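Local coordinates for protein putative alkaline phosphatase (Pseudomonas fluorescens, PDB 4F1V) that binds phosphate in the periplasm with high affinity and probably delivers it to the PstSACB ABC transporter for import, at residues F315-H318 and N324-A327; A96-K101 and D211-T216; A23-Y28 and V57-S62. All coordinates share one frame; numbering follows the deposited sequence. Where two conformers were deposited one is given.

Interaction 1 (F315-H318 and N324-A327)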
loop_
_atom_site.group_PDB
_atom_site.type_symbol
_atom_site.label_atom_id
_atom_site.label_comp_id
_atom_site.label_asym_id
_atom_site.label_seq_id
_atom_site.Cartn_x
_atom_site.Cartn_y
_atom_site.Cartn_z
ATOM N N PHE A 315 -8.965 -2.156 16.749
ATOM C CA PHE A 315 -7.622 -2.625 16.925
ATOM C C PHE A 315 -7.590 -4.016 17.581
ATOM O O PHE A 315 -6.751 -4.857 17.226
ATOM C CB PHE A 315 -6.775 -1.618 17.743
ATOM C CG PHE A 315 -6.146 -0.518 16.896
ATOM C CD1 PHE A 315 -4.736 -0.459 16.742
ATOM C CD2 PHE A 315 -6.890 0.465 16.268
ATOM C CE1 PHE A 315 -4.144 0.501 16.006
ATOM C CE2 PHE A 315 -6.296 1.423 15.467
ATOM C CZ PHE A 315 -4.928 1.449 15.349
ATOM N N THR A 316 -8.482 -4.256 18.549
ATOM C CA THR A 316 -8.554 -5.545 19.241
ATOM C C THR A 316 -8.824 -6.671 18.234
ATOM O O THR A 316 -8.302 -7.777 18.384
ATOM C CB THR A 316 -9.623 -5.479 20.316
ATOM O OG1 THR A 316 -9.130 -4.583 21.325
ATOM C CG2 THR A 316 -9.898 -6.808 20.964
ATOM N N LYS A 317 -9.640 -6.423 17.237
ATOM C CA LYS A 317 -9.887 -7.387 16.155
ATOM C C LYS A 317 -8.737 -7.495 15.157
ATOM O O LYS A 317 -8.228 -8.596 14.879
ATOM C CB LYS A 317 -11.225 -7.083 15.475
ATOM C CG LYS A 317 -11.541 -8.137 14.427
ATOM C CD LYS A 317 -12.930 -8.153 13.933
ATOM C CE LYS A 317 -13.352 -9.458 13.272
ATOM N NZ LYS A 317 -14.758 -9.340 12.807
ATOM N N HIS A 318 -8.362 -6.366 14.566
ATOM C CA HIS A 318 -7.406 -6.379 13.463
ATOM C C HIS A 318 -6.047 -6.870 13.869
ATOM O O HIS A 318 -5.284 -7.423 13.043
ATOM C CB HIS A 318 -7.341 -4.965 12.846
ATOM C CG HIS A 318 -6.873 -4.970 11.405
ATOM N ND1 HIS A 318 -7.551 -5.641 10.429
ATOM C CD2 HIS A 318 -5.779 -4.358 10.850
ATOM C CE1 HIS A 318 -6.925 -5.420 9.296
ATOM N NE2 HIS A 318 -5.838 -4.641 9.489
ATOM N N ASN A 324 -9.861 -12.610 14.603
ATOM C CA ASN A 324 -9.214 -11.530 13.925
ATOM C C ASN A 324 -9.647 -11.470 12.426
ATOM O O ASN A 324 -10.586 -12.138 12.006
ATOM C CB ASN A 324 -7.674 -11.591 14.145
ATOM C CG ASN A 324 -7.057 -12.823 13.492
ATOM O OD1 ASN A 324 -7.407 -13.233 12.385
ATOM N ND2 ASN A 324 -6.035 -13.397 14.183
ATOM N N ASN A 325 -8.960 -10.627 11.649
ATOM C CA ASN A 325 -9.329 -10.437 10.252
ATOM C C ASN A 325 -8.428 -11.207 9.273
ATOM O O ASN A 325 -8.486 -10.962 8.057
ATOM C CB ASN A 325 -9.301 -8.963 9.910
ATOM C CG ASN A 325 -10.448 -8.176 10.514
ATOM O OD1 ASN A 325 -11.587 -8.706 10.637
ATOM N ND2 ASN A 325 -10.246 -6.916 10.896
ATOM N N ASP A 326 -7.604 -12.153 9.756
ATOM C CA ASP A 326 -6.614 -12.754 8.896
ATOM C C ASP A 326 -7.204 -13.534 7.734
ATOM O O ASP A 326 -6.622 -13.524 6.627
ATOM C CB ASP A 326 -5.633 -13.591 9.671
ATOM C CG ASP A 326 -4.678 -12.780 10.534
ATOM O OD1 ASP A 326 -4.720 -11.538 10.523
ATOM O OD2 ASP A 326 -3.816 -13.449 11.212
ATOM N N ALA A 327 -8.319 -14.261 7.929
ATOM C CA ALA A 327 -8.896 -14.981 6.799
ATOM C C ALA A 327 -9.307 -14.002 5.673
ATOM O O ALA A 327 -9.001 -14.239 4.488
ATOM C CB ALA A 327 -10.068 -15.852 7.214
HETATM O O HOH W 1 -6.388 -9.511 11.566
#
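Asn325 and Lys317 bury the most surface here, and Asn325 lays its side-chain amide between Lys317 and His318 at the end of helix 305-318. Its ND2 donates to His318 ND1 over 3.0 Å, and the bond is nearly straight at 175°. The donor lies close to the imidazole plane and ND1 close to the amide plane, although the two planes themselves are turned 57° apart. The carbonyl half of the amide faces the other way, to the aliphatic part of Lys317: OD1 sits 3.3 Å from Lys317 CE, where the two side chains cross at about a right angle. Lys317 carries this length across the amide: CG stands anti to the backbone N (chi1 -176°) and the chain runs on extended to put NZ at the carbonyl O of Gly19. Asn324 meets the helix through CB, 3.1 Å from Lys317 O, while its OD1 turns back to Asp326 N (2.8 Å) in an Asx turn just where helix 326-331 begins. One water bridges the two segments, accepting from Asn325 N and donating to His318 O and to the carboxylate oxygen Asp326 OD1.

A leucine in place of Asn325 would probably leave His318 ND1 without its donor and Val20 O, the second acceptor of ND2, without its mate. ND1 accepts here, and with NE2 bonded to Ser90 OG the imidazole is gripped at both nitrogens, which would limit its rotation. The pattern is consistent with a neutral ring, its proton on NE2.

Interaction 2 (A96-K101 and D211-T216); sequences AIPFNK and DFAAPT
Ala213 points its methyl group at Ala96 and Pro98, and all three of these side chains are directed into the contact. The closest approach is methyl to methyl, Ala96 CB standing 3.5 Å from Ala213 CB. Pro98 adds the flank of its pyrrolidine ring: CG lies 4.0 Å from Ala213 CB, with CB and CD only slightly farther off, so the methyl rests against the side of the ring as well as against Ala96. Pro98 CB also comes 3.7 Å from the carbonyl O of Ala213, bringing the proline beside the backbone as well as the methyl. Ile97, between the two contributors, turns its side chain away and packs on Ile205; the alternation lets Ala96 and Pro98 share one side of the chain.

Ala213 is presented by a type I beta turn running from Asp211 to Ala214. Met195 and Leu198 of helix 190-198 also touch Pro98, while Pro242 touches Ala96, so the small apolar patch belongs to a larger buried layer. The contact is plain van der Waals packing of small groups, which allows the two backbones to come within 5.6 Å, measured from Pro98 CA to Ala213 CA. It joins the approach to edge strand 99-100 of the four-stranded mixed sheet to the loop that follows its neighbour, strand 204-205, within one lobe of the two-lobed Venus flytrap fold of periplasmic binding proteins.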
loop_
_atom_site.group_PDB
_atom_site.type_symbol
_atom_site.label_atom_id
_atom_site.label_comp_id
_atom_site.label_asym_id
_atom_site.label_seq_id
_atom_site.Cartn_x
_atom_site.Cartn_y
_atom_site.Cartn_z
ATOM N N ALA A 96 1.566 -6.404 -8.239
ATOM C CA ALA A 96 1.401 -7.225 -9.453
ATOM C C ALA A 96 1.602 -6.361 -10.741
ATOM O O ALA A 96 1.439 -5.145 -10.687
ATOM C CB ALA A 96 -0.008 -7.840 -9.429
ATOM N N ILE A 97 1.871 -7.073 -11.826
ATOM C CA ILE A 97 2.103 -6.470 -13.132
ATOM C C ILE A 97 1.101 -7.089 -14.137
ATOM O O ILE A 97 1.459 -7.936 -14.966
ATOM C CB ILE A 97 3.570 -6.670 -13.600
ATOM C CG1 ILE A 97 4.584 -6.186 -12.543
ATOM C CG2 ILE A 97 3.809 -5.919 -14.928
ATOM C CD1 ILE A 97 4.537 -4.746 -12.151
ATOM N N PRO A 98 -0.187 -6.681 -14.046
ATOM C CA PRO A 98 -1.175 -7.170 -15.004
ATOM C C PRO A 98 -0.971 -6.461 -16.366
ATOM O O PRO A 98 -0.525 -5.334 -16.438
ATOM C CB PRO A 98 -2.513 -6.827 -14.356
ATOM C CG PRO A 98 -2.186 -5.534 -13.600
ATOM C CD PRO A 98 -0.786 -5.754 -13.075
ATOM N N PHE A 99 -1.406 -7.182 -17.421
ATOM C CA PHE A 99 -1.297 -6.656 -18.756
ATOM C C PHE A 99 -2.425 -7.202 -19.638
ATOM O O PHE A 99 -2.998 -8.250 -19.318
ATOM C CB PHE A 99 0.083 -6.950 -19.384
ATOM C CG PHE A 99 0.375 -8.430 -19.540
ATOM C CD1 PHE A 99 0.012 -9.126 -20.686
ATOM C CD2 PHE A 99 0.982 -9.180 -18.506
ATOM C CE1 PHE A 99 0.220 -10.481 -20.817
ATOM C CE2 PHE A 99 1.175 -10.524 -18.627
ATOM C CZ PHE A 99 0.802 -11.201 -19.783
ATOM N N ASN A 100 -2.694 -6.506 -20.729
ATOM C CA ASN A 100 -3.692 -6.877 -21.705
ATOM C C ASN A 100 -3.028 -7.114 -23.059
ATOM O O ASN A 100 -2.849 -6.187 -23.851
ATOM C CB ASN A 100 -4.750 -5.740 -21.804
ATOM C CG ASN A 100 -5.758 -6.018 -22.865
ATOM O OD1 ASN A 100 -6.039 -7.174 -23.178
ATOM N ND2 ASN A 100 -6.290 -4.972 -23.476
ATOM N N LYS A 101 -2.631 -8.367 -23.307
ATOM C CA LYS A 101 -1.957 -8.779 -24.546
ATOM C C LYS A 101 -2.113 -10.288 -24.629
ATOM O O LYS A 101 -1.484 -11.011 -23.852
ATOM C CB LYS A 101 -0.481 -8.333 -24.589
ATOM C CG LYS A 101 0.196 -8.599 -25.917
ATOM C CD LYS A 101 -0.297 -7.735 -27.031
ATOM C CE LYS A 101 0.524 -7.963 -28.301
ATOM N NZ LYS A 101 0.077 -7.137 -29.430
ATOM N N ASP A 211 -5.086 -7.553 -5.334
ATOM C CA ASP A 211 -6.547 -7.795 -5.397
ATOM C C ASP A 211 -7.090 -7.430 -6.769
ATOM O O ASP A 211 -7.592 -8.234 -7.538
ATOM C CB ASP A 211 -7.254 -6.996 -4.301
ATOM C CG ASP A 211 -8.772 -7.072 -4.478
ATOM O OD1 ASP A 211 -9.444 -6.051 -4.320
ATOM O OD2 ASP A 211 -9.253 -8.208 -4.830
ATOM N N PHE A 212 -6.940 -6.177 -7.189
ATOM C CA PHE A 212 -7.496 -5.714 -8.421
ATOM C C PHE A 212 -6.789 -6.263 -9.702
ATOM O O PHE A 212 -7.347 -6.175 -10.809
ATOM C CB PHE A 212 -7.543 -4.188 -8.461
ATOM C CG PHE A 212 -8.548 -3.619 -7.441
ATOM C CD1 PHE A 212 -9.929 -3.821 -7.596
ATOM C CD2 PHE A 212 -8.103 -3.007 -6.287
ATOM C CE1 PHE A 212 -10.829 -3.346 -6.654
ATOM C CE2 PHE A 212 -9.029 -2.485 -5.380
ATOM C CZ PHE A 212 -10.398 -2.695 -5.542
ATOM N N ALA A 213 -5.585 -6.823 -9.563
ATOM C CA ALA A 213 -4.860 -7.304 -10.738
ATOM C C ALA A 213 -5.484 -8.511 -11.407
ATOM O O ALA A 213 -5.176 -8.756 -12.572
ATOM C CB ALA A 213 -3.409 -7.584 -10.394
ATOM N N ALA A 214 -6.309 -9.262 -10.669
ATOM C CA ALA A 214 -6.996 -10.401 -11.253
ATOM C C ALA A 214 -8.353 -10.514 -10.608
ATOM O O ALA A 214 -8.486 -10.315 -9.395
ATOM C CB ALA A 214 -6.232 -11.731 -11.050
ATOM N N PRO A 215 -9.376 -10.941 -11.360
ATOM C CA PRO A 215 -10.705 -11.095 -10.759
ATOM C C PRO A 215 -10.822 -12.194 -9.699
ATOM O O PRO A 215 -11.757 -12.185 -8.884
ATOM C CB PRO A 215 -11.610 -11.413 -11.960
ATOM C CG PRO A 215 -10.920 -10.950 -13.113
ATOM C CD PRO A 215 -9.442 -11.053 -12.846
ATOM N N THR A 216 -9.939 -13.196 -9.737
ATOM C CA THR A 216 -9.861 -14.294 -8.789
ATOM C C THR A 216 -8.424 -14.431 -8.338
ATOM O O THR A 216 -7.511 -14.115 -9.103
ATOM C CB THR A 216 -10.326 -15.664 -9.447
ATOM O OG1 THR A 216 -9.335 -16.059 -10.400
ATOM C CG2 THR A 216 -11.718 -15.559 -10.016
#

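Interaction 3 (A23-Y28 and V57-S62); sequences AGFAQY and VHWAGS
Trp59 meets two aromatic rings at once, Phe25 and Tyr28, yet with neither does it form a regular stack or a T-shaped pair. The Phe25 ring is inclined at 58° to the five-membered ring of the indole, with CE2 3.4 Å from Trp59 NE1. Farther along, the Tyr28 ring is turned 40° from the six-membered ring and puts CD1 3.5 Å from Trp59 CH2. The indole thus offers its pyrrole part to one partner and its benzene part to the other. With CG between the backbone N and the carbonyl carbon (chi1 70°), the Trp59 indole leaves strand 59-62 and lies against the loop that holds both rings.

The phenol reaches past the tryptophan to Gly61, where OH is 3.5 Å from the CA. A CB on Gly61 would clash with this oxygen, and the absence of one leaves room for the hydroxyl, which is hydrogen-bonded to Ala8 O in the phosphate pocket. Phe298 of strand 291-299 stacks on Trp59, extending the cluster into the five-stranded mixed sheet that also contains strand 59-62.

The indole N-H is served by a water that accepts from Trp59 NE1 (3.0 Å) and donates to Ala26 O (2.8 Å), bridging strand and loop. The contact therefore combines oblique aromatic packing with solvent-mediated pairing: a buried polar group is satisfied within an otherwise apolar cluster, and the bond between Tyr28 and Ala8 is consistent with a second-shell position behind the phosphate site.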
loop_
_atom_site.group_PDB
_atom_site.type_symbol
_atom_site.label_atom_id
_atom_site.label_comp_id
_atom_site.label_asym_id
_atom_site.label_seq_id
_atom_site.Cartn_x
_atom_site.Cartn_y
_atom_site.Cartn_z
ATOM N N ALA A 23 -17.991 -2.360 15.056
ATOM C CA ALA A 23 -19.157 -1.542 15.325
ATOM C C ALA A 23 -18.799 -0.072 15.337
ATOM O O ALA A 23 -17.800 0.364 15.858
ATOM C CB ALA A 23 -19.780 -1.913 16.669
ATOM N N GLY A 24 -19.721 0.723 14.742
ATOM C CA GLY A 24 -19.567 2.160 14.717
ATOM C C GLY A 24 -18.821 2.675 13.531
ATOM O O GLY A 24 -18.813 3.896 13.319
ATOM N N PHE A 25 -18.149 1.825 12.735
ATOM C CA PHE A 25 -17.372 2.248 11.579
ATOM C C PHE A 25 -18.267 2.333 10.371
ATOM O O PHE A 25 -18.917 1.372 9.959
ATOM C CB PHE A 25 -16.220 1.277 11.282
ATOM C CG PHE A 25 -14.991 1.474 12.123
ATOM C CD1 PHE A 25 -15.001 1.273 13.508
ATOM C CD2 PHE A 25 -13.784 1.792 11.544
ATOM C CE1 PHE A 25 -13.867 1.411 14.254
ATOM C CE2 PHE A 25 -12.646 1.972 12.279
ATOM C CZ PHE A 25 -12.661 1.785 13.651
ATOM N N ALA A 26 -18.273 3.489 9.746
ATOM C CA ALA A 26 -18.881 3.680 8.423
ATOM C C ALA A 26 -18.088 2.886 7.371
ATOM O O ALA A 26 -16.918 2.526 7.561
ATOM C CB ALA A 26 -18.856 5.146 8.061
ATOM N N GLN A 27 -18.721 2.598 6.254
ATOM C CA GLN A 27 -18.039 1.824 5.222
ATOM C C GLN A 27 -16.873 2.695 4.684
ATOM O O GLN A 27 -16.947 3.880 4.428
ATOM C CB GLN A 27 -19.024 1.448 4.136
ATOM C CG GLN A 27 -20.142 0.466 4.533
ATOM C CD GLN A 27 -19.545 -0.813 5.181
ATOM O OE1 GLN A 27 -18.841 -1.607 4.497
ATOM N NE2 GLN A 27 -19.845 -1.061 6.439
ATOM N N TYR A 28 -15.745 1.986 4.438
ATOM C CA TYR A 28 -14.500 2.594 3.975
ATOM C C TYR A 28 -14.663 3.197 2.582
ATOM O O TYR A 28 -15.302 2.600 1.698
ATOM C CB TYR A 28 -13.420 1.473 3.891
ATOM C CG TYR A 28 -12.054 1.929 3.466
ATOM C CD1 TYR A 28 -11.179 2.470 4.415
ATOM C CD2 TYR A 28 -11.601 1.826 2.148
ATOM C CE1 TYR A 28 -9.884 2.847 4.044
ATOM C CE2 TYR A 28 -10.316 2.207 1.773
ATOM C CZ TYR A 28 -9.464 2.693 2.743
ATOM O OH TYR A 28 -8.166 3.040 2.436
ATOM N N VAL A 57 -13.282 13.298 9.906
ATOM C CA VAL A 57 -12.453 12.176 9.478
ATOM C C VAL A 57 -11.802 11.586 10.734
ATOM O O VAL A 57 -11.203 12.328 11.517
ATOM C CB VAL A 57 -11.365 12.618 8.498
ATOM C CG1 VAL A 57 -10.390 11.478 8.175
ATOM C CG2 VAL A 57 -11.993 13.157 7.228
ATOM N N HIS A 58 -11.905 10.273 10.912
ATOM C CA HIS A 58 -11.354 9.630 12.089
ATOM C C HIS A 58 -10.115 8.804 11.823
ATOM O O HIS A 58 -9.320 8.587 12.750
ATOM C CB HIS A 58 -12.451 8.778 12.757
ATOM C CG HIS A 58 -13.647 9.592 13.138
ATOM N ND1 HIS A 58 -14.713 9.740 12.321
ATOM C CD2 HIS A 58 -13.834 10.402 14.222
ATOM C CE1 HIS A 58 -15.548 10.569 12.902
ATOM N NE2 HIS A 58 -15.028 11.052 14.013
ATOM N N TRP A 59 -9.946 8.285 10.592
ATOM C CA TRP A 59 -8.798 7.408 10.288
ATOM C C TRP A 59 -8.624 7.402 8.758
ATOM O O TRP A 59 -9.521 7.764 8.008
ATOM C CB TRP A 59 -8.980 6.010 10.833
ATOM C CG TRP A 59 -9.989 5.117 10.223
ATOM C CD1 TRP A 59 -11.345 5.131 10.430
ATOM C CD2 TRP A 59 -9.764 4.033 9.295
ATOM N NE1 TRP A 59 -11.962 4.119 9.706
ATOM C CE2 TRP A 59 -11.001 3.432 9.009
ATOM C CE3 TRP A 59 -8.598 3.525 8.678
ATOM C CZ2 TRP A 59 -11.119 2.308 8.156
ATOM C CZ3 TRP A 59 -8.688 2.420 7.832
ATOM C CH2 TRP A 59 -9.950 1.809 7.589
ATOM N N ALA A 60 -7.443 6.915 8.339
ATOM C CA ALA A 60 -7.173 6.718 6.907
ATOM C C ALA A 60 -6.413 5.404 6.668
ATOM O O ALA A 60 -5.613 4.969 7.479
ATOM C CB ALA A 60 -6.402 7.852 6.314
ATOM N N GLY A 61 -6.668 4.825 5.495
ATOM C CA GLY A 61 -5.777 3.816 4.924
ATOM C C GLY A 61 -4.786 4.482 3.979
ATOM O O GLY A 61 -5.167 5.330 3.189
ATOM N N SER A 62 -3.509 4.083 4.032
ATOM C CA SER A 62 -2.509 4.628 3.141
ATOM C C SER A 62 -1.408 3.602 2.889
ATOM O O SER A 62 -0.915 2.999 3.844
ATOM C CB SER A 62 -1.883 5.884 3.749
ATOM O OG SER A 62 -1.006 6.455 2.803
HETATM O O HOH W 2 -14.806 3.916 8.760
#

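Overall arrangement
The three contacts are spread over the two-lobed protein without touching one another. Interactions 1 and 3 are the nearer pair, their centres about 15 Å apart and their nearest atoms about 6 Å; Phe314, one turn before His318 on helix 305-318, meets the rings of both His318 and Phe25 and so links them. Interaction 2 lies about 27 Å, centre to centre, from each of the others, apparently across the phosphate cleft from interaction 3. The side chain of Tyr28 is about 7 Å from the bound hydrogenphosphate and that of Ala213 about 12 Å, so interaction 3 is nearer the pocket; interaction 1 joins two helix ends, its centre about 18 Å from the chain's.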